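Local coordinates for protein BlEst2 (Bacillus licheniformis, PDB 6WPX) that probably hydrolyses ester bonds as a lipase or esterase of the alpha/beta-hydrolase clan, with autoinhibition by its C-terminal domain, at residues 301-313 / 455-467. Residues are numbered along the deposited sequence; the frame is centred on the assembly and turned at random.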
# COMPACT_ATOMS: atom_id res chain seq x y z
N ARG A 301 18.62 -1.52 21.56
CA ARG A 301 17.22 -1.18 21.77
C ARG A 301 16.47 -2.47 21.95
O ARG A 301 16.54 -3.37 21.11
CB ARG A 301 16.61 -0.37 20.61
CG ARG A 301 15.11 -0.07 20.77
CD ARG A 301 14.91 1.01 21.82
NE ARG A 301 13.56 1.55 21.87
CZ ARG A 301 13.23 2.80 21.56
NH1 ARG A 301 14.15 3.65 21.11
NH2 ARG A 301 11.98 3.21 21.65
N GLU A 302 15.72 -2.55 23.05
CA GLU A 302 14.89 -3.71 23.31
C GLU A 302 13.45 -3.27 23.37
O GLU A 302 13.15 -2.20 23.89
CB GLU A 302 15.30 -4.42 24.60
CG GLU A 302 16.76 -4.86 24.63
CD GLU A 302 17.19 -5.79 25.75
OE1 GLU A 302 17.99 -6.71 25.46
OE2 GLU A 302 16.80 -5.59 26.92
N GLU A 303 12.56 -4.10 22.80
CA GLU A 303 11.12 -3.86 22.82
C GLU A 303 10.42 -5.12 23.27
O GLU A 303 10.55 -6.16 22.63
CB GLU A 303 10.58 -3.44 21.42
CG GLU A 303 10.94 -2.02 21.01
CD GLU A 303 10.33 -0.87 21.80
OE1 GLU A 303 10.78 0.28 21.56
OE2 GLU A 303 9.46 -1.10 22.67
N GLU A 304 9.69 -5.02 24.37
CA GLU A 304 8.94 -6.16 24.88
C GLU A 304 7.59 -6.20 24.19
O GLU A 304 7.11 -5.18 23.71
CB GLU A 304 8.73 -6.06 26.39
CG GLU A 304 9.99 -6.31 27.20
CD GLU A 304 9.77 -6.35 28.70
OE1 GLU A 304 8.74 -5.83 29.18
OE2 GLU A 304 10.64 -6.92 29.40
N PHE A 305 7.01 -7.37 24.10
CA PHE A 305 5.67 -7.52 23.55
C PHE A 305 5.04 -8.78 24.11
O PHE A 305 5.70 -9.80 24.24
CB PHE A 305 5.62 -7.47 22.01
CG PHE A 305 6.26 -8.62 21.25
CD1 PHE A 305 7.62 -8.61 20.96
CD2 PHE A 305 5.49 -9.67 20.78
CE1 PHE A 305 8.21 -9.67 20.25
CE2 PHE A 305 6.07 -10.73 20.07
CZ PHE A 305 7.42 -10.71 19.80
N ALA A 306 3.76 -8.69 24.43
CA ALA A 306 2.95 -9.78 24.92
C ALA A 306 2.50 -10.64 23.75
O ALA A 306 2.17 -10.15 22.66
CB ALA A 306 1.73 -9.23 25.64
N VAL A 307 2.50 -11.95 23.99
CA VAL A 307 1.94 -12.93 23.05
C VAL A 307 0.94 -13.65 23.92
O VAL A 307 1.32 -14.29 24.90
CB VAL A 307 2.97 -13.89 22.41
CG1 VAL A 307 2.25 -15.03 21.66
CG2 VAL A 307 3.90 -13.14 21.46
N GLU A 308 -0.35 -13.51 23.60
CA GLU A 308 -1.41 -14.17 24.34
C GLU A 308 -1.38 -15.71 24.10
O GLU A 308 -0.68 -16.20 23.21
CB GLU A 308 -2.78 -13.56 23.98
CG GLU A 308 -3.28 -13.85 22.58
CD GLU A 308 -2.83 -12.90 21.48
OE1 GLU A 308 -1.91 -12.08 21.71
OE2 GLU A 308 -3.38 -13.01 20.36
N LYS A 309 -2.15 -16.46 24.89
CA LYS A 309 -2.28 -17.91 24.72
C LYS A 309 -3.06 -18.16 23.43
O LYS A 309 -3.90 -17.32 23.07
CB LYS A 309 -3.04 -18.54 25.92
CG LYS A 309 -2.27 -18.54 27.23
CD LYS A 309 -3.04 -19.24 28.34
CE LYS A 309 -2.53 -18.85 29.70
NZ LYS A 309 -3.34 -19.44 30.79
N GLY A 310 -2.82 -19.29 22.78
CA GLY A 310 -3.55 -19.69 21.58
C GLY A 310 -3.17 -19.03 20.27
O GLY A 310 -3.95 -19.07 19.31
N VAL A 311 -1.95 -18.47 20.20
CA VAL A 311 -1.51 -17.84 18.95
C VAL A 311 -0.97 -18.93 18.03
O VAL A 311 -0.11 -19.71 18.44
CB VAL A 311 -0.50 -16.66 19.19
CG1 VAL A 311 0.03 -16.10 17.87
CG2 VAL A 311 -1.15 -15.55 19.99
N LYS A 312 -1.47 -18.97 16.79
CA LYS A 312 -1.06 -19.96 15.80
C LYS A 312 0.29 -19.60 15.20
O LYS A 312 1.11 -20.49 14.91
CB LYS A 312 -2.14 -20.08 14.71
CG LYS A 312 -2.03 -21.32 13.83
CD LYS A 312 -2.39 -22.62 14.56
CE LYS A 312 -2.50 -23.78 13.61
NZ LYS A 312 -3.77 -23.75 12.85
N GLU A 313 0.54 -18.29 15.03
CA GLU A 313 1.76 -17.77 14.44
C GLU A 313 1.92 -16.31 14.72
O GLU A 313 0.95 -15.56 14.76
CB GLU A 313 1.72 -17.96 12.90
CG GLU A 313 3.06 -17.72 12.21
CD GLU A 313 3.10 -17.88 10.71
OE1 GLU A 313 2.10 -17.57 10.04
OE2 GLU A 313 4.18 -18.27 10.19
N GLY A 455 -4.44 -5.15 27.57
CA GLY A 455 -5.36 -5.78 28.51
C GLY A 455 -5.09 -7.26 28.64
O GLY A 455 -4.00 -7.74 28.34
N LYS A 456 -6.11 -7.99 29.08
CA LYS A 456 -6.03 -9.42 29.29
C LYS A 456 -7.07 -10.12 28.45
O LYS A 456 -8.14 -9.55 28.21
CB LYS A 456 -6.33 -9.72 30.77
CG LYS A 456 -5.10 -9.90 31.64
CD LYS A 456 -5.49 -9.95 33.14
CE LYS A 456 -6.53 -11.00 33.48
NZ LYS A 456 -6.92 -10.98 34.91
N THR A 457 -6.78 -11.37 28.02
CA THR A 457 -7.73 -12.20 27.27
C THR A 457 -8.63 -12.95 28.28
O THR A 457 -8.43 -12.82 29.49
CB THR A 457 -6.99 -13.17 26.31
OG1 THR A 457 -6.36 -14.20 27.07
CG2 THR A 457 -5.96 -12.46 25.42
N ALA A 458 -9.60 -13.77 27.79
CA ALA A 458 -10.48 -14.58 28.64
C ALA A 458 -9.73 -15.62 29.49
O ALA A 458 -10.19 -15.94 30.59
CB ALA A 458 -11.54 -15.26 27.80
N ASP A 459 -8.59 -16.12 29.00
CA ASP A 459 -7.74 -17.11 29.74
C ASP A 459 -6.66 -16.44 30.59
O ASP A 459 -5.70 -17.13 30.93
CB ASP A 459 -7.11 -18.17 28.83
CG ASP A 459 -6.16 -17.62 27.78
OD1 ASP A 459 -5.15 -16.99 28.15
OD2 ASP A 459 -6.45 -17.85 26.61
N ASN A 460 -6.79 -15.14 30.83
CA ASN A 460 -5.95 -14.27 31.67
C ASN A 460 -4.57 -13.85 31.11
O ASN A 460 -3.85 -13.10 31.78
CB ASN A 460 -5.74 -14.86 33.07
CG ASN A 460 -7.00 -14.96 33.87
OD1 ASN A 460 -7.68 -13.96 34.12
ND2 ASN A 460 -7.29 -16.15 34.35
N SER A 461 -4.22 -14.27 29.88
CA SER A 461 -2.92 -13.89 29.35
C SER A 461 -2.93 -12.44 28.81
O SER A 461 -3.89 -12.06 28.12
CB SER A 461 -2.46 -14.88 28.28
OG SER A 461 -3.37 -14.93 27.20
N PRO A 462 -1.91 -11.60 29.13
CA PRO A 462 -1.88 -10.24 28.56
C PRO A 462 -1.80 -10.24 27.03
O PRO A 462 -1.33 -11.21 26.41
CB PRO A 462 -0.58 -9.64 29.15
CG PRO A 462 -0.25 -10.50 30.33
CD PRO A 462 -0.71 -11.87 29.95
N PHE A 463 -2.33 -9.20 26.43
CA PHE A 463 -2.27 -9.01 24.96
C PHE A 463 -1.93 -7.55 24.69
O PHE A 463 -2.09 -6.72 25.56
CB PHE A 463 -3.59 -9.36 24.27
CG PHE A 463 -4.68 -8.35 24.41
CD1 PHE A 463 -4.78 -7.28 23.56
CD2 PHE A 463 -5.64 -8.47 25.41
CE1 PHE A 463 -5.79 -6.35 23.69
CE2 PHE A 463 -6.64 -7.53 25.55
CZ PHE A 463 -6.71 -6.46 24.70
N ASN A 464 -1.51 -7.30 23.46
CA ASN A 464 -1.17 -5.95 22.95
C ASN A 464 -1.43 -5.91 21.43
O ASN A 464 -1.04 -6.83 20.76
CB ASN A 464 0.21 -5.45 23.41
CG ASN A 464 1.37 -6.40 23.17
OD1 ASN A 464 2.35 -6.38 23.88
ND2 ASN A 464 1.26 -7.22 22.15
N ARG A 465 -2.10 -4.86 20.96
CA ARG A 465 -2.30 -4.61 19.51
C ARG A 465 -2.22 -3.11 19.28
O ARG A 465 -2.48 -2.37 20.20
CB ARG A 465 -3.60 -5.18 18.94
CG ARG A 465 -3.74 -6.68 19.01
CD ARG A 465 -2.79 -7.47 18.15
NE ARG A 465 -3.23 -8.83 17.93
CZ ARG A 465 -3.03 -9.84 18.77
NH1 ARG A 465 -2.38 -9.65 19.89
NH2 ARG A 465 -3.47 -11.03 18.46
N THR A 466 -1.91 -2.74 18.06
CA THR A 466 -1.80 -1.36 17.62
C THR A 466 -2.67 -1.20 16.39
O THR A 466 -2.44 -1.88 15.38
CB THR A 466 -0.36 -0.99 17.30
OG1 THR A 466 0.51 -1.48 18.32
CG2 THR A 466 -0.18 0.50 17.14
N ILE A 467 -3.66 -0.32 16.46
CA ILE A 467 -4.57 -0.05 15.36
C ILE A 467 -4.18 1.27 14.75
O ILE A 467 -3.99 2.24 15.48
CB ILE A 467 -6.05 -0.04 15.84
CG1 ILE A 467 -6.41 -1.42 16.48
CG2 ILE A 467 -7.04 0.34 14.68
CD1 ILE A 467 -7.75 -1.51 17.12
O HOH W 1 -0.49 -9.81 22.49
O HOH W 2 0.78 -13.08 27.19
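Glu308 and Arg465 form an end-on, two-nitrogen salt bridge: NH2 of Arg465 lies 2.7 Å from OE2 of Glu308, and NH1 of Arg465 reaches OE1 of Glu308 at 3.1 Å. Both oxygens are met on their syn sides, with carboxylate and guanidinium planes 31° apart. Arg465 NH1 also bonds Asn464 O, which helps fix the group's rotation; Ser387 holds Glu308 OE2, and Phe385 makes a cation-pi contact with the arginine. Strands 300-307 and 462-473 belong to different antiparallel sheets; their segments run at 115° and exchange no direct backbone hydrogen bond. A side-chain amide and two waters make the link. Asn464, its CG lodged between backbone N and carbonyl carbon (chi1 51°), takes a nearly straight bond from Ala306 N on OD1 (2.8 Å), while ND2 gives a weak one to Ala306 O. One water accepts from Asn464 N and reaches Ala306 O and Glu308 OE1; another bridges Val307 O and Pro462 O. Just after the hairpin's type I turn, Thr457 to Asn460, Ser461 OG accepts from Lys309 N (3.0 Å) and donates to Asp459 OD1. The extended Lys309 chain slants across the Asp459 carboxylate (CD to OD1 3.1 Å), NZ bonding Asp459 O weakly. Thr457 CG2 packs against Glu308 CB (3.7 Å).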